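Local coordinates for PfkB (Polaromonas sp. JS666, PDB 4DU5), which is probably a pfkB-family carbohydrate kinase that transfers phosphate from ATP to a sugar or related small substrate, at residues D100-V105 and E147-S152. Numbering follows the deposited sequence.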
loop_
_atom_site.group_PDB
_atom_site.type_symbol
_atom_site.label_atom_id
_atom_site.label_comp_id
_atom_site.label_asym_id
_atom_site.label_seq_id
_atom_site.Cartn_x
_atom_site.Cartn_y
_atom_site.Cartn_z
ATOM N N ASP A 100 23.045 11.133 -6.273
ATOM C CA ASP A 100 22.772 12.347 -5.482
ATOM C C ASP A 100 21.261 12.473 -5.131
ATOM O O ASP A 100 20.421 12.856 -5.950
ATOM C CB ASP A 100 23.352 13.596 -6.189
ATOM C CG ASP A 100 22.918 14.945 -5.544
ATOM O OD1 ASP A 100 21.830 15.048 -4.931
ATOM O OD2 ASP A 100 23.664 15.951 -5.696
ATOM N N CYS A 101 20.935 12.166 -3.884
ATOM C CA CYS A 101 19.544 12.231 -3.416
ATOM C C CYS A 101 19.120 13.534 -2.673
ATOM O O CYS A 101 17.999 13.653 -2.181
ATOM C CB CYS A 101 19.230 10.969 -2.593
ATOM S SG CYS A 101 19.126 9.446 -3.618
ATOM N N SER A 102 20.005 14.513 -2.622
ATOM C CA SER A 102 19.748 15.780 -1.927
ATOM C C SER A 102 18.431 16.443 -2.320
ATOM O O SER A 102 17.910 17.270 -1.587
ATOM C CB SER A 102 20.908 16.758 -2.169
ATOM O OG SER A 102 21.098 16.971 -3.554
ATOM N N HIS A 103 17.890 16.085 -3.472
ATOM C CA HIS A 103 16.668 16.733 -3.923
ATOM C C HIS A 103 15.482 15.810 -3.901
ATOM O O HIS A 103 14.470 16.054 -4.573
ATOM C CB HIS A 103 16.858 17.417 -5.271
ATOM C CG HIS A 103 17.675 18.664 -5.177
ATOM N ND1 HIS A 103 17.159 19.913 -5.448
ATOM C CD2 HIS A 103 18.953 18.861 -4.775
ATOM C CE1 HIS A 103 18.090 20.827 -5.232
ATOM N NE2 HIS A 103 19.195 20.213 -4.847
ATOM N N VAL A 104 15.604 14.773 -3.079
ATOM C CA VAL A 104 14.460 13.979 -2.756
ATOM C C VAL A 104 13.853 14.521 -1.471
ATOM O O VAL A 104 14.409 14.365 -0.384
ATOM C CB VAL A 104 14.804 12.502 -2.614
ATOM C CG1 VAL A 104 13.539 11.694 -2.402
ATOM C CG2 VAL A 104 15.547 12.009 -3.858
ATOM N N VAL A 105 12.721 15.195 -1.613
ATOM C CA VAL A 105 11.969 15.632 -0.463
ATOM C C VAL A 105 11.265 14.418 0.144
ATOM O O VAL A 105 10.472 13.742 -0.513
ATOM C CB VAL A 105 10.918 16.686 -0.842
ATOM C CG1 VAL A 105 10.137 17.118 0.392
ATOM C CG2 VAL A 105 11.567 17.891 -1.531
ATOM N N GLU A 147 16.317 25.474 -9.799
ATOM C CA GLU A 147 16.997 25.901 -11.035
ATOM C C GLU A 147 18.518 25.861 -11.001
ATOM O O GLU A 147 19.125 25.179 -11.807
ATOM C CB GLU A 147 16.451 27.236 -11.541
ATOM C CG GLU A 147 14.946 27.159 -11.873
ATOM C CD GLU A 147 14.371 28.470 -12.416
ATOM O OE1 GLU A 147 15.136 29.460 -12.478
ATOM O OE2 GLU A 147 13.159 28.509 -12.766
ATOM N N ALA A 148 19.145 26.546 -10.063
ATOM C CA ALA A 148 20.612 26.488 -9.977
ATOM C C ALA A 148 21.140 25.051 -10.000
ATOM O O ALA A 148 22.202 24.773 -10.611
ATOM C CB ALA A 148 21.135 27.226 -8.712
ATOM N N TRP A 149 20.401 24.150 -9.334
ATOM C CA TRP A 149 20.833 22.757 -9.134
ATOM C C TRP A 149 20.783 21.948 -10.433
ATOM O O TRP A 149 21.678 21.144 -10.716
ATOM C CB TRP A 149 19.975 22.082 -8.073
ATOM C CG TRP A 149 20.306 20.669 -7.859
ATOM C CD1 TRP A 149 21.429 20.172 -7.261
ATOM C CD2 TRP A 149 19.519 19.548 -8.229
ATOM N NE1 TRP A 149 21.399 18.803 -7.251
ATOM C CE2 TRP A 149 20.231 18.390 -7.844
ATOM C CE3 TRP A 149 18.284 19.401 -8.855
ATOM C CZ2 TRP A 149 19.739 17.101 -8.050
ATOM C CZ3 TRP A 149 17.790 18.107 -9.075
ATOM C CH2 TRP A 149 18.520 16.981 -8.674
ATOM N N LEU A 150 19.712 22.161 -11.180
ATOM C CA LEU A 150 19.487 21.535 -12.444
ATOM C C LEU A 150 20.654 21.872 -13.380
ATOM O O LEU A 150 21.396 20.975 -13.848
ATOM C CB LEU A 150 18.208 22.125 -13.016
ATOM C CG LEU A 150 17.257 21.279 -13.838
ATOM C CD1 LEU A 150 16.266 22.184 -14.581
ATOM C CD2 LEU A 150 18.050 20.402 -14.773
ATOM N N LEU A 151 20.814 23.173 -13.628
ATOM C CA LEU A 151 21.850 23.714 -14.479
ATOM C C LEU A 151 23.262 23.248 -14.109
ATOM O O LEU A 151 24.194 23.452 -14.876
ATOM C CB LEU A 151 21.758 25.231 -14.447
ATOM C CG LEU A 151 20.791 25.960 -15.411
ATOM C CD1 LEU A 151 19.537 25.171 -15.824
ATOM C CD2 LEU A 151 20.401 27.336 -14.829
ATOM N N SER A 152 23.424 22.600 -12.960
ATOM C CA SER A 152 24.754 22.209 -12.508
ATOM C C SER A 152 25.133 20.804 -12.992
ATOM O O SER A 152 26.184 20.241 -12.604
ATOM C CB SER A 152 24.861 22.326 -10.973
ATOM O OG SER A 152 24.482 21.146 -10.293
#
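His103 lies flat on the indole of Trp149 in a face-to-face stack at the surface of the Rossmann-like alpha/beta domain found in pfkB (ribokinase-like) kinases. The imidazole and the five-membered ring of Trp149 have centroids 3.5 Å apart and planes 11° from parallel. Followed outward, the histidine runs from the six-membered to the five-membered ring of the indole: CB sits over the six-membered ring, a CH-pi contact 3.9 Å from the centroid; CG lies close to the fusion bond, 3.7 Å from both Trp149 CD2 and CE2; ND1 faces Trp149 CE3 and CD2 faces CE2; CE1 ends near Trp149 CG, and NE2 over the five-membered ring between CG and CD1. Trp149 reaches the corner at Ser102 and His103 because its chi1 of 177° swings the indole away from its own backbone N, and the indole also touches Leu27 and Ile30 of strand 27-32 and Ala78 of strand 75-81. Without the indole, as with an alanine here, the His103 ring is likely to lose its stacking partner and a gap to open toward Leu27 and Ala78. His103 itself belongs to the type I turn Cys101–Val104, closed by Val104 N to Cys101 O at 2.8 Å. Just before it, Asp100 OD1 accepts from Ser102 N at 3.0 Å, forming an Asx turn. The other carboxylate oxygen, Asp100 OD2, stands near the indole plane at its edge, 4.0 Å from Trp149 NE1.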